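Dihydropyrimidinase (Brevibacillus agri, PDB 3SFW) probably catalyses the reversible, zinc-dependent ring-opening hydrolysis of dihydropyrimidines to N-carbamoyl-beta-amino acids. Local coordinates at residues 168-173 with 231-236; 373-378 with 456-461; 392-397 with 428-433; 424-429 with 439-444. One frame throughout, in Å; residues are numbered along the deposited sequence.

Overall arrangement
Contact 1 lies in the catalytic TIM barrel, and contact 2 fastens the C-terminal tail to it; contacts 3 and 4 belong to a beta sheet and lie across the chain's centre from contact 1, the centres of contacts 1 and 4 being 41 Å apart. Contact 1 comes first along the chain. Contacts 3 and 4 are both nested in the loop that contact 2 closes, so the chain leaves the barrel after helix 361-376, builds strands 393-403 and 422-432, and returns with its C-terminal tail. Contacts 1 and 2 touch through Tyr-236 against Phe-376 and Gln-234 against Phe-458. Contacts 3 and 4, with centres 8 Å apart, share Ile-428 and Ser-429, on strand 422-432.

Contact 1: residues 168-173 with 231-236; sequences KTLIRA and ADAQLY
Leu-170 packs against Ala-231, Ala-233 and Leu-235 where helix 163-176 lies outside strand 234-237 of the TIM-barrel fold of amidohydrolases. The tight part is built from small groups. Leu-170 CB meets Ala-231 CB at 3.9 Å, and the methyl of Ala-233 tucks against the helix backbone, its CB 3.5 Å from Leu-170 O. Because CG of Leu-170 stands anti to the carbonyl carbon (chi1 -75°), the branch reaches along the strand: CD2 rests on Ala-233 CB at 3.9 Å and stretches on to Leu-235 CD1 at 4.4 Å. Leu-227 and Thr-228 of helix 214-230 and Val-180 of the adjacent strand enclose the same leucine, so the space between the two outer helices and the barrel strands is filled by apolar packing, with no hydrogen bond between the two segments. Helix 214-230 gives way to the strand through a Schellman motif at Asp-232, whose positive phi swings the chain round and leaves the alanines on each side of it turned toward Leu-170.

Toward the surface the packing thins to one contact: partly exposed Ile-171 meets Ala-231 CB through its CG1, while Tyr-192 of a second subunit packs on it. The buried amide of Gln-234, bent at chi2 (-95°), passes the helix more loosely; its NE2 donates a hydrogen bond to Ala-178 O and stays 3.9 Å from Ala-173 O.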
loop_
_atom_site.group_PDB
_atom_site.type_symbol
_atom_site.label_atom_id
_atom_site.label_comp_id
_atom_site.label_asym_id
_atom_site.label_seq_id
_atom_site.Cartn_x
_atom_site.Cartn_y
_atom_site.Cartn_z
ATOM N N LYS A 168 3.655 24.138 -13.708
ATOM C CA LYS A 168 4.262 24.801 -14.868
ATOM C C LYS A 168 5.770 24.564 -14.954
ATOM O O LYS A 168 6.299 24.316 -16.051
ATOM C CB LYS A 168 3.949 26.296 -14.816
ATOM C CG LYS A 168 2.496 26.577 -15.158
ATOM C CD LYS A 168 2.262 28.095 -15.117
ATOM C CE LYS A 168 0.921 28.451 -15.729
ATOM N NZ LYS A 168 0.802 29.956 -15.808
ATOM N N THR A 169 6.447 24.570 -13.798
ATOM C CA THR A 169 7.893 24.412 -13.787
ATOM C C THR A 169 8.233 22.979 -14.194
ATOM O O THR A 169 9.161 22.739 -14.997
ATOM C CB THR A 169 8.480 24.744 -12.428
ATOM O OG1 THR A 169 8.200 26.105 -12.123
ATOM C CG2 THR A 169 10.009 24.511 -12.398
ATOM N N LEU A 170 7.423 22.034 -13.733
ATOM C CA LEU A 170 7.650 20.600 -14.102
ATOM C C LEU A 170 7.434 20.356 -15.600
ATOM O O LEU A 170 8.240 19.663 -16.247
ATOM C CB LEU A 170 6.724 19.670 -13.300
ATOM C CG LEU A 170 7.140 19.473 -11.823
ATOM C CD1 LEU A 170 5.867 19.048 -11.000
ATOM C CD2 LEU A 170 8.276 18.406 -11.727
ATOM N N ILE A 171 6.413 21.007 -16.155
ATOM C CA ILE A 171 6.132 20.878 -17.593
ATOM C C ILE A 171 7.268 21.453 -18.405
ATOM O O ILE A 171 7.754 20.839 -19.356
ATOM C CB ILE A 171 4.806 21.545 -17.967
ATOM C CG1 ILE A 171 3.664 20.697 -17.374
ATOM C CG2 ILE A 171 4.621 21.592 -19.486
ATOM C CD1 ILE A 171 2.375 21.301 -17.477
ATOM N N ARG A 172 7.689 22.639 -18.026
ATOM C CA ARG A 172 8.788 23.305 -18.732
ATOM C C ARG A 172 10.085 22.531 -18.560
ATOM O O ARG A 172 10.892 22.445 -19.484
ATOM C CB ARG A 172 8.923 24.727 -18.205
ATOM C CG ARG A 172 10.029 25.533 -18.941
ATOM C CD ARG A 172 9.746 25.606 -20.471
ATOM N NE ARG A 172 10.470 26.736 -21.089
ATOM C CZ ARG A 172 10.888 26.787 -22.366
ATOM N NH1 ARG A 172 11.584 27.849 -22.780
ATOM N NH2 ARG A 172 10.641 25.795 -23.221
ATOM N N ALA A 173 10.353 22.064 -17.342
ATOM C CA ALA A 173 11.540 21.243 -17.092
ATOM C C ALA A 173 11.574 19.979 -17.952
ATOM O O ALA A 173 12.648 19.580 -18.413
ATOM C CB ALA A 173 11.647 20.872 -15.563
ATOM N N ALA A 231 2.712 15.707 -15.218
ATOM C CA ALA A 231 3.584 16.351 -16.194
ATOM C C ALA A 231 4.490 15.386 -16.964
ATOM O O ALA A 231 5.288 15.836 -17.820
ATOM C CB ALA A 231 4.451 17.445 -15.499
ATOM N N ASP A 232 4.518 14.116 -16.548
ATOM C CA ASP A 232 5.498 13.146 -17.049
ATOM C C ASP A 232 6.964 13.614 -16.889
ATOM O O ASP A 232 7.802 13.440 -17.791
ATOM C CB ASP A 232 5.212 12.824 -18.520
ATOM C CG ASP A 232 5.987 11.620 -19.011
ATOM O OD1 ASP A 232 6.363 10.777 -18.187
ATOM O OD2 ASP A 232 6.202 11.496 -20.236
ATOM N N ALA A 233 7.247 14.247 -15.766
ATOM C CA ALA A 233 8.519 14.970 -15.603
ATOM C C ALA A 233 9.451 14.176 -14.677
ATOM O O ALA A 233 9.280 12.957 -14.500
ATOM C CB ALA A 233 8.237 16.367 -15.042
ATOM N N GLN A 234 10.488 14.829 -14.149
ATOM C CA GLN A 234 11.383 14.114 -13.214
ATOM C C GLN A 234 11.585 14.967 -11.963
ATOM O O GLN A 234 11.729 16.183 -12.062
ATOM C CB GLN A 234 12.736 13.782 -13.862
ATOM C CG GLN A 234 13.378 14.972 -14.672
ATOM C CD GLN A 234 13.026 14.891 -16.183
ATOM O OE1 GLN A 234 12.590 13.854 -16.685
ATOM N NE2 GLN A 234 13.171 16.011 -16.890
ATOM N N LEU A 235 11.533 14.328 -10.782
ATOM C CA LEU A 235 11.424 15.049 -9.518
ATOM C C LEU A 235 12.521 14.565 -8.605
ATOM O O LEU A 235 12.812 13.364 -8.567
ATOM C CB LEU A 235 10.064 14.729 -8.836
ATOM C CG LEU A 235 9.850 15.426 -7.464
ATOM C CD1 LEU A 235 9.553 16.956 -7.728
ATOM C CD2 LEU A 235 8.624 14.804 -6.787
ATOM N N TYR A 236 13.118 15.491 -7.864
ATOM C CA TYR A 236 14.104 15.153 -6.842
ATOM C C TYR A 236 13.672 15.795 -5.525
ATOM O O TYR A 236 13.565 16.980 -5.420
ATOM C CB TYR A 236 15.473 15.660 -7.294
ATOM C CG TYR A 236 16.619 15.418 -6.332
ATOM C CD1 TYR A 236 16.823 16.265 -5.230
ATOM C CD2 TYR A 236 17.618 14.476 -6.645
ATOM C CE1 TYR A 236 17.972 16.135 -4.412
ATOM C CE2 TYR A 236 18.740 14.301 -5.833
ATOM C CZ TYR A 236 18.908 15.119 -4.719
ATOM O OH TYR A 236 20.096 15.068 -4.016
#

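Contact 2: residues 373-378 with 456-461; sequences AKLFGM and STFARP
Two torsions bring Leu-375 and Phe-458 together: CG of Leu-375 is anti to its carbonyl carbon (chi1 -75°), and CG of Phe-458 is anti to its backbone N (chi1 -173°), which lays the two side chains alongside each other. Here the C-terminal tail wraps round the end of helix 361-376, which Gly-377 closes with a Schellman motif. Leu-375 CD2 sits 3.8 Å from Phe-458 CE1 and 3.9 Å from Pro-461 CD, touching both the ring and the proline, while Leu-375 O meets the edge of the phenyl ring in its plane, 3.6 Å from CD1. An alanine in place of Phe-458 would probably open a gap beside Leu-375 CD2 and Gln-234, leaving the leucine methyl with Pro-461 alone on the tail. Gly-377 comes so close to the tail that a beta carbon there would collide with Ser-456 O. The outer side is wet: two waters link Lys-374 O to Ala-459, and a third joins Lys-374 NZ to Pro-461 O, which also bonds Ser-360 of a third subunit. At the helix end Ser-456 N donates to a lone pair of Gly-377 O, 2.9 Å away and nearly straight at 171°.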
loop_
_atom_site.group_PDB
_atom_site.type_symbol
_atom_site.label_atom_id
_atom_site.label_comp_id
_atom_site.label_asym_id
_atom_site.label_seq_id
_atom_site.Cartn_x
_atom_site.Cartn_y
_atom_site.Cartn_z
ATOM N N ALA A 373 26.481 12.867 -9.140
ATOM C CA ALA A 373 26.958 13.401 -10.439
ATOM C C ALA A 373 25.973 13.056 -11.557
ATOM O O ALA A 373 25.707 13.857 -12.442
ATOM C CB ALA A 373 28.370 12.820 -10.790
ATOM N N LYS A 374 25.451 11.843 -11.521
ATOM C CA LYS A 374 24.582 11.382 -12.578
ATOM C C LYS A 374 23.214 12.155 -12.606
ATOM O O LYS A 374 22.768 12.639 -13.657
ATOM C CB LYS A 374 24.359 9.882 -12.396
ATOM C CG LYS A 374 25.609 9.075 -12.839
ATOM C CD LYS A 374 25.486 7.632 -12.430
ATOM C CE LYS A 374 26.644 6.817 -13.085
ATOM N NZ LYS A 374 26.348 5.403 -12.738
ATOM N N LEU A 375 22.625 12.366 -11.437
ATOM C CA LEU A 375 21.328 13.040 -11.376
ATOM C C LEU A 375 21.488 14.524 -11.703
ATOM O O LEU A 375 20.543 15.149 -12.132
ATOM C CB LEU A 375 20.702 12.904 -9.975
ATOM C CG LEU A 375 20.145 11.491 -9.745
ATOM C CD1 LEU A 375 19.701 11.277 -8.241
ATOM C CD2 LEU A 375 18.969 11.260 -10.713
ATOM N N PHE A 376 22.669 15.083 -11.406
ATOM C CA PHE A 376 22.900 16.529 -11.585
ATOM C C PHE A 376 23.788 16.877 -12.787
ATOM O O PHE A 376 24.169 18.028 -12.975
ATOM C CB PHE A 376 23.442 17.124 -10.272
ATOM C CG PHE A 376 22.366 17.194 -9.216
ATOM C CD1 PHE A 376 21.318 18.100 -9.364
ATOM C CD2 PHE A 376 22.302 16.249 -8.187
ATOM C CE1 PHE A 376 20.248 18.121 -8.442
ATOM C CE2 PHE A 376 21.280 16.305 -7.221
ATOM C CZ PHE A 376 20.202 17.180 -7.394
ATOM N N GLY A 377 23.999 15.906 -13.666
ATOM C CA GLY A 377 24.569 16.245 -15.018
ATOM C C GLY A 377 26.055 16.578 -14.966
ATOM O O GLY A 377 26.552 17.429 -15.731
ATOM N N MET A 378 26.775 15.919 -14.053
ATOM C CA MET A 378 28.215 16.190 -13.851
ATOM C C MET A 378 29.007 14.922 -14.130
ATOM O O MET A 378 30.168 14.883 -13.866
ATOM C CB MET A 378 28.493 16.604 -12.359
ATOM C CG MET A 378 27.799 17.945 -11.951
ATOM S SD MET A 378 27.585 18.128 -10.129
ATOM C CE MET A 378 29.253 18.532 -9.680
ATOM N N SER A 456 25.112 19.117 -17.550
ATOM C CA SER A 456 24.376 18.632 -18.694
ATOM C C SER A 456 22.888 18.472 -18.387
ATOM O O SER A 456 22.484 18.427 -17.207
ATOM C CB SER A 456 25.014 17.321 -19.202
ATOM O OG SER A 456 24.921 16.334 -18.209
ATOM N N THR A 457 22.072 18.440 -19.433
ATOM C CA THR A 457 20.627 18.226 -19.263
ATOM C C THR A 457 20.365 16.860 -18.720
ATOM O O THR A 457 21.228 15.975 -18.802
ATOM C CB THR A 457 19.833 18.440 -20.555
ATOM O OG1 THR A 457 20.439 17.680 -21.597
ATOM C CG2 THR A 457 19.855 19.963 -20.950
ATOM N N PHE A 458 19.152 16.646 -18.226
ATOM C CA PHE A 458 18.899 15.462 -17.442
ATOM C C PHE A 458 18.900 14.181 -18.257
ATOM O O PHE A 458 18.224 14.086 -19.305
ATOM C CB PHE A 458 17.548 15.583 -16.735
ATOM C CG PHE A 458 17.295 14.455 -15.770
ATOM C CD1 PHE A 458 18.005 14.389 -14.566
ATOM C CD2 PHE A 458 16.383 13.472 -16.074
ATOM C CE1 PHE A 458 17.753 13.356 -13.680
ATOM C CE2 PHE A 458 16.141 12.437 -15.184
ATOM C CZ PHE A 458 16.844 12.374 -14.022
ATOM N N ALA A 459 19.575 13.164 -17.719
ATOM C CA ALA A 459 19.472 11.803 -18.232
ATOM C C ALA A 459 19.270 10.860 -17.038
ATOM O O ALA A 459 19.980 10.955 -16.010
ATOM C CB ALA A 459 20.745 11.449 -18.962
ATOM N N ARG A 460 18.337 9.925 -17.160
ATOM C CA ARG A 460 18.132 8.989 -16.045
ATOM C C ARG A 460 19.400 8.160 -15.776
ATOM O O ARG A 460 20.061 7.691 -16.721
ATOM C CB ARG A 460 16.939 8.090 -16.329
ATOM C CG ARG A 460 15.598 8.871 -16.308
ATOM C CD ARG A 460 14.426 7.933 -16.458
ATOM N NE ARG A 460 14.424 7.286 -17.760
ATOM C CZ ARG A 460 13.804 7.783 -18.831
ATOM N NH1 ARG A 460 13.157 8.945 -18.742
ATOM N NH2 ARG A 460 13.810 7.110 -19.987
ATOM N N PRO A 461 19.711 7.935 -14.500
ATOM C CA PRO A 461 20.899 7.157 -14.184
ATOM C C PRO A 461 20.847 5.692 -14.654
ATOM O O PRO A 461 21.970 5.172 -14.957
ATOM C CB PRO A 461 21.011 7.245 -12.664
ATOM C CG PRO A 461 19.619 7.461 -12.168
ATOM C CD PRO A 461 18.931 8.289 -13.299
HETATM O O HOH W 1 21.604 14.103 -15.681
HETATM O O HOH W 2 22.576 10.342 -15.582
HETATM O O HOH W 3 23.574 3.999 -12.972
#

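Contact 3: residues 392-397 with 428-433; sequences DIVLFD and ISVLSR
A classic beta bulge interrupts the antiparallel pairing of strands 393-403 and 422-432: Leu-395 is matched by two successive residues, Ile-428 and Ser-429. Leu-395 O takes a bond from Ile-428 N at 2.9 Å and a weak one from Ser-429 N at 3.4 Å, so one carbonyl serves two successive amides. Leu-395 with Ser-429 is a hydrogen-bonded pair, and from there the ladder runs regularly through Val-394 with Val-430, non-hydrogen-bonded, to Ile-393 with Leu-431, hydrogen-bonded. On the face of Ile-393 and Leu-395, Leu-431 CD1 approaches Ile-393 CB, and Leu-395 CG lies beside Ser-429 CB. Val-394 and Val-430 occupy the other face, with Thr-87 of strand 86-93 against Val-430. Strand 49-59 flanks strand 393-403 on its far edge, which ties this pair into the sheet next to the barrel.

The ladder ends at Asp-392. With CG anti to its carbonyl carbon (chi1 -76°), the carboxylate crosses to the partner strand just where Arg-433 turns to positive phi. OD2 has two partners, Lys-382 in a salt bridge and a water that also bonds Ser-432 OG. An alanine here would probably leave Arg-433 N and Lys-382 without their carboxylate mate. OD1 accepts Arg-433 N at 2.7 Å, on its anti side and 33° out of the carboxylate plane.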
loop_
_atom_site.group_PDB
_atom_site.type_symbol
_atom_site.label_atom_id
_atom_site.label_comp_id
_atom_site.label_asym_id
_atom_site.label_seq_id
_atom_site.Cartn_x
_atom_site.Cartn_y
_atom_site.Cartn_z
ATOM N N ASP A 392 39.572 14.029 -8.911
ATOM C CA ASP A 392 38.952 14.576 -7.699
ATOM C C ASP A 392 38.844 13.374 -6.765
ATOM O O ASP A 392 38.002 12.456 -6.969
ATOM C CB ASP A 392 37.529 15.095 -8.000
ATOM C CG ASP A 392 37.503 16.430 -8.740
ATOM O OD1 ASP A 392 38.513 16.815 -9.400
ATOM O OD2 ASP A 392 36.400 17.022 -8.751
ATOM N N ILE A 393 39.828 13.247 -5.882
ATOM C CA ILE A 393 40.067 12.011 -5.190
ATOM C C ILE A 393 40.333 12.301 -3.712
ATOM O O ILE A 393 41.029 13.260 -3.370
ATOM C CB ILE A 393 41.305 11.295 -5.813
ATOM C CG1 ILE A 393 40.980 10.924 -7.257
ATOM C CG2 ILE A 393 41.712 9.996 -4.953
ATOM C CD1 ILE A 393 42.188 10.408 -8.039
ATOM N N VAL A 394 39.811 11.434 -2.848
ATOM C CA VAL A 394 40.042 11.535 -1.406
ATOM C C VAL A 394 40.863 10.345 -0.951
ATOM O O VAL A 394 40.531 9.193 -1.275
ATOM C CB VAL A 394 38.702 11.558 -0.647
ATOM C CG1 VAL A 394 38.946 11.570 0.858
ATOM C CG2 VAL A 394 37.901 12.792 -1.069
ATOM N N LEU A 395 41.938 10.607 -0.188
ATOM C CA LEU A 395 42.637 9.546 0.488
ATOM C C LEU A 395 42.053 9.443 1.891
ATOM O O LEU A 395 42.123 10.414 2.661
ATOM C CB LEU A 395 44.145 9.874 0.573
ATOM C CG LEU A 395 44.907 10.026 -0.753
ATOM C CD1 LEU A 395 46.419 9.873 -0.523
ATOM C CD2 LEU A 395 44.434 9.143 -1.798
ATOM N N PHE A 396 41.391 8.310 2.181
ATOM C CA PHE A 396 40.562 8.181 3.391
ATOM C C PHE A 396 41.092 7.021 4.245
ATOM O O PHE A 396 41.309 5.893 3.731
ATOM C CB PHE A 396 39.103 7.904 2.963
ATOM C CG PHE A 396 38.136 7.863 4.105
ATOM C CD1 PHE A 396 37.548 9.051 4.588
ATOM C CD2 PHE A 396 37.722 6.639 4.632
ATOM C CE1 PHE A 396 36.638 9.014 5.644
ATOM C CE2 PHE A 396 36.763 6.596 5.660
ATOM C CZ PHE A 396 36.221 7.773 6.155
ATOM N N ASP A 397 41.409 7.310 5.512
ATOM C CA ASP A 397 41.884 6.284 6.442
ATOM C C ASP A 397 40.748 5.766 7.323
ATOM O O ASP A 397 40.240 6.457 8.189
ATOM C CB ASP A 397 43.058 6.810 7.291
ATOM C CG ASP A 397 43.685 5.736 8.176
ATOM O OD1 ASP A 397 43.042 4.702 8.407
ATOM O OD2 ASP A 397 44.837 5.944 8.660
ATOM N N ILE A 428 42.383 12.237 4.892
ATOM C CA ILE A 428 43.809 12.580 5.014
ATOM C C ILE A 428 44.225 13.607 3.975
ATOM O O ILE A 428 44.790 14.647 4.327
ATOM C CB ILE A 428 44.699 11.333 4.893
ATOM C CG1 ILE A 428 44.250 10.275 5.923
ATOM C CG2 ILE A 428 46.229 11.709 4.956
ATOM C CD1 ILE A 428 44.261 10.761 7.390
ATOM N N SER A 429 43.989 13.302 2.692
ATOM C CA SER A 429 44.331 14.224 1.612
ATOM C C SER A 429 43.200 14.290 0.591
ATOM O O SER A 429 42.448 13.331 0.451
ATOM C CB SER A 429 45.620 13.777 0.946
ATOM O OG SER A 429 46.647 13.800 1.932
ATOM N N VAL A 430 43.091 15.429 -0.089
ATOM C CA VAL A 430 41.993 15.689 -1.026
ATOM C C VAL A 430 42.570 16.377 -2.247
ATOM O O VAL A 430 43.196 17.446 -2.142
ATOM C CB VAL A 430 40.931 16.588 -0.383
ATOM C CG1 VAL A 430 39.791 16.914 -1.372
ATOM C CG2 VAL A 430 40.393 15.953 0.903
ATOM N N LEU A 431 42.399 15.753 -3.413
ATOM C CA LEU A 431 42.779 16.379 -4.686
ATOM C C LEU A 431 41.540 16.869 -5.412
ATOM O O LEU A 431 40.489 16.165 -5.417
ATOM C CB LEU A 431 43.469 15.355 -5.574
ATOM C CG LEU A 431 44.806 14.864 -4.975
ATOM C CD1 LEU A 431 44.842 13.336 -4.956
ATOM C CD2 LEU A 431 46.016 15.410 -5.785
ATOM N N SER A 432 41.681 18.021 -6.059
ATOM C CA SER A 432 40.633 18.594 -6.936
ATOM C C SER A 432 41.271 18.889 -8.306
ATOM O O SER A 432 42.223 19.662 -8.376
ATOM C CB SER A 432 40.048 19.861 -6.307
ATOM O OG SER A 432 39.245 20.573 -7.252
ATOM N N ARG A 433 40.813 18.225 -9.368
ATOM C CA ARG A 433 41.453 18.367 -10.690
ATOM C C ARG A 433 42.984 18.198 -10.614
ATOM O O ARG A 433 43.742 18.958 -11.202
ATOM C CB ARG A 433 41.014 19.681 -11.371
ATOM C CG ARG A 433 39.604 19.567 -12.030
ATOM C CD ARG A 433 39.045 20.871 -12.686
ATOM N NE ARG A 433 38.786 21.918 -11.702
ATOM C CZ ARG A 433 39.681 22.810 -11.258
ATOM N NH1 ARG A 433 40.809 23.053 -11.912
ATOM N NH2 ARG A 433 39.346 23.600 -10.229
HETATM O O HOH W 4 36.747 19.608 -7.644
#

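Contact 4: residues 424-429 with 439-444; sequences HGDVIS and RNKQFV
Lys-441 grips strand 422-432 at both ends of its length. Its backbone N donates to Ile-428 O at 2.9 Å, in the carbonyl plane and with a C=O...N angle of 157°. Its ammonium NZ reaches back to Asp-426 OD2, forming a 2.6 Å salt bridge on the syn lone pair of the carboxylate. The bend at chi3 (83°) makes this return possible, the two side chains meeting at about a right angle, and on the way CG passes 3.4 Å from Val-427 O. The other carboxylate oxygen, OD1, has a long, weak ion pair with Arg-402.

Asn-440 N also lies 3.0 Å from Ile-428 O, but at a poor angle; its proton goes instead to Ser-429 OG, at 3.0 Å and an almost straight 171°. Two consecutive turn amides are thus satisfied by two neighbouring residues of the strand, one through a carbonyl and one through a hydroxyl. Ile-428 CG2 touches Asn-440 OD1 at 3.6 Å, the two side chains crossing at a slant. The guanidinium of Arg-439 forms a salt bridge with Glu-41. Within the turn, Arg-439 N bonds Gln-442 O, and Gln-442 N bonds Arg-439 O: a type I' beta turn with Asn-440 and Lys-441 at its corners, typical of a tight two-residue beta hairpin.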
loop_
_atom_site.group_PDB
_atom_site.type_symbol
_atom_site.label_atom_id
_atom_site.label_comp_id
_atom_site.label_asym_id
_atom_site.label_seq_id
_atom_site.Cartn_x
_atom_site.Cartn_y
_atom_site.Cartn_z
ATOM N N HIS A 424 34.714 6.510 13.267
ATOM C CA HIS A 424 35.928 6.067 12.601
ATOM C C HIS A 424 35.975 6.622 11.203
ATOM O O HIS A 424 34.952 6.656 10.509
ATOM C CB HIS A 424 35.945 4.536 12.495
ATOM C CG HIS A 424 36.052 3.851 13.816
ATOM N ND1 HIS A 424 37.079 2.985 14.119
ATOM C CD2 HIS A 424 35.281 3.934 14.923
ATOM C CE1 HIS A 424 36.941 2.569 15.367
ATOM N NE2 HIS A 424 35.847 3.114 15.871
ATOM N N GLY A 425 37.176 6.925 10.754
ATOM C CA GLY A 425 37.414 7.402 9.389
ATOM C C GLY A 425 37.938 8.826 9.441
ATOM O O GLY A 425 37.443 9.636 10.190
ATOM N N ASP A 426 39.018 9.085 8.711
ATOM C CA ASP A 426 39.639 10.408 8.700
ATOM C C ASP A 426 40.006 10.722 7.239
ATOM O O ASP A 426 40.591 9.894 6.525
ATOM C CB ASP A 426 40.893 10.388 9.617
ATOM C CG ASP A 426 41.310 11.788 10.114
ATOM O OD1 ASP A 426 40.515 12.743 10.014
ATOM O OD2 ASP A 426 42.446 11.912 10.636
ATOM N N VAL A 427 39.608 11.910 6.790
ATOM C CA VAL A 427 40.031 12.437 5.472
ATOM C C VAL A 427 41.471 12.953 5.539
ATOM O O VAL A 427 41.765 13.940 6.252
ATOM C CB VAL A 427 39.061 13.554 5.017
ATOM C CG1 VAL A 427 39.541 14.213 3.716
ATOM C CG2 VAL A 427 37.617 12.943 4.835
ATOM N N ILE A 428 42.383 12.237 4.892
ATOM C CA ILE A 428 43.809 12.580 5.014
ATOM C C ILE A 428 44.225 13.607 3.975
ATOM O O ILE A 428 44.790 14.647 4.327
ATOM C CB ILE A 428 44.699 11.333 4.893
ATOM C CG1 ILE A 428 44.250 10.275 5.923
ATOM C CG2 ILE A 428 46.229 11.709 4.956
ATOM C CD1 ILE A 428 44.261 10.761 7.390
ATOM N N SER A 429 43.989 13.302 2.692
ATOM C CA SER A 429 44.331 14.224 1.612
ATOM C C SER A 429 43.200 14.290 0.591
ATOM O O SER A 429 42.448 13.331 0.451
ATOM C CB SER A 429 45.620 13.777 0.946
ATOM O OG SER A 429 46.647 13.800 1.932
ATOM N N ARG A 439 46.289 18.282 2.178
ATOM C CA ARG A 439 47.294 17.236 2.151
ATOM C C ARG A 439 47.739 16.978 3.567
ATOM O O ARG A 439 48.106 17.931 4.280
ATOM C CB ARG A 439 48.472 17.662 1.302
ATOM C CG ARG A 439 49.457 16.492 1.045
ATOM C CD ARG A 439 50.484 16.887 0.029
ATOM N NE ARG A 439 51.305 15.751 -0.385
ATOM C CZ ARG A 439 52.137 15.808 -1.415
ATOM N NH1 ARG A 439 52.237 16.928 -2.111
ATOM N NH2 ARG A 439 52.870 14.772 -1.736
ATOM N N ASN A 440 47.613 15.724 4.008
ATOM C CA ASN A 440 47.879 15.379 5.411
ATOM C C ASN A 440 47.207 16.332 6.386
ATOM O O ASN A 440 47.819 16.792 7.376
ATOM C CB ASN A 440 49.405 15.292 5.630
ATOM C CG ASN A 440 50.006 14.184 4.825
ATOM O OD1 ASN A 440 49.516 13.069 4.882
ATOM N ND2 ASN A 440 51.013 14.486 4.004
ATOM N N LYS A 441 45.925 16.561 6.150
ATOM C CA LYS A 441 45.071 17.336 7.043
ATOM C C LYS A 441 45.500 18.817 7.180
ATOM O O LYS A 441 45.069 19.488 8.101
ATOM C CB LYS A 441 44.892 16.648 8.426
ATOM C CG LYS A 441 44.172 15.269 8.312
ATOM C CD LYS A 441 44.302 14.462 9.585
ATOM C CE LYS A 441 43.263 14.895 10.561
ATOM N NZ LYS A 441 43.416 14.010 11.758
ATOM N N GLN A 442 46.225 19.326 6.190
ATOM C CA GLN A 442 46.579 20.758 6.151
ATOM C C GLN A 442 46.065 21.358 4.849
ATOM O O GLN A 442 46.021 20.678 3.809
ATOM C CB GLN A 442 48.104 20.887 6.233
ATOM C CG GLN A 442 48.631 20.411 7.616
ATOM C CD GLN A 442 50.127 20.180 7.620
ATOM O OE1 GLN A 442 50.652 19.486 6.744
ATOM N NE2 GLN A 442 50.824 20.726 8.628
ATOM N N PHE A 443 45.619 22.601 4.902
ATOM C CA PHE A 443 45.066 23.212 3.687
ATOM C C PHE A 443 46.197 23.745 2.807
ATOM O O PHE A 443 46.908 24.711 3.191
ATOM C CB PHE A 443 44.129 24.365 4.046
ATOM C CG PHE A 443 43.639 25.145 2.852
ATOM C CD1 PHE A 443 42.894 24.498 1.838
ATOM C CD2 PHE A 443 43.755 26.518 2.818
ATOM C CE1 PHE A 443 42.360 25.250 0.766
ATOM C CE2 PHE A 443 43.238 27.269 1.758
ATOM C CZ PHE A 443 42.562 26.618 0.710
ATOM N N VAL A 444 46.326 23.178 1.604
ATOM C CA VAL A 444 47.379 23.576 0.658
ATOM C C VAL A 444 46.820 24.126 -0.671
ATOM O O VAL A 444 47.579 24.556 -1.554
ATOM C CB VAL A 444 48.381 22.424 0.384
ATOM C CG1 VAL A 444 49.037 22.002 1.690
ATOM C CG2 VAL A 444 47.627 21.223 -0.214
#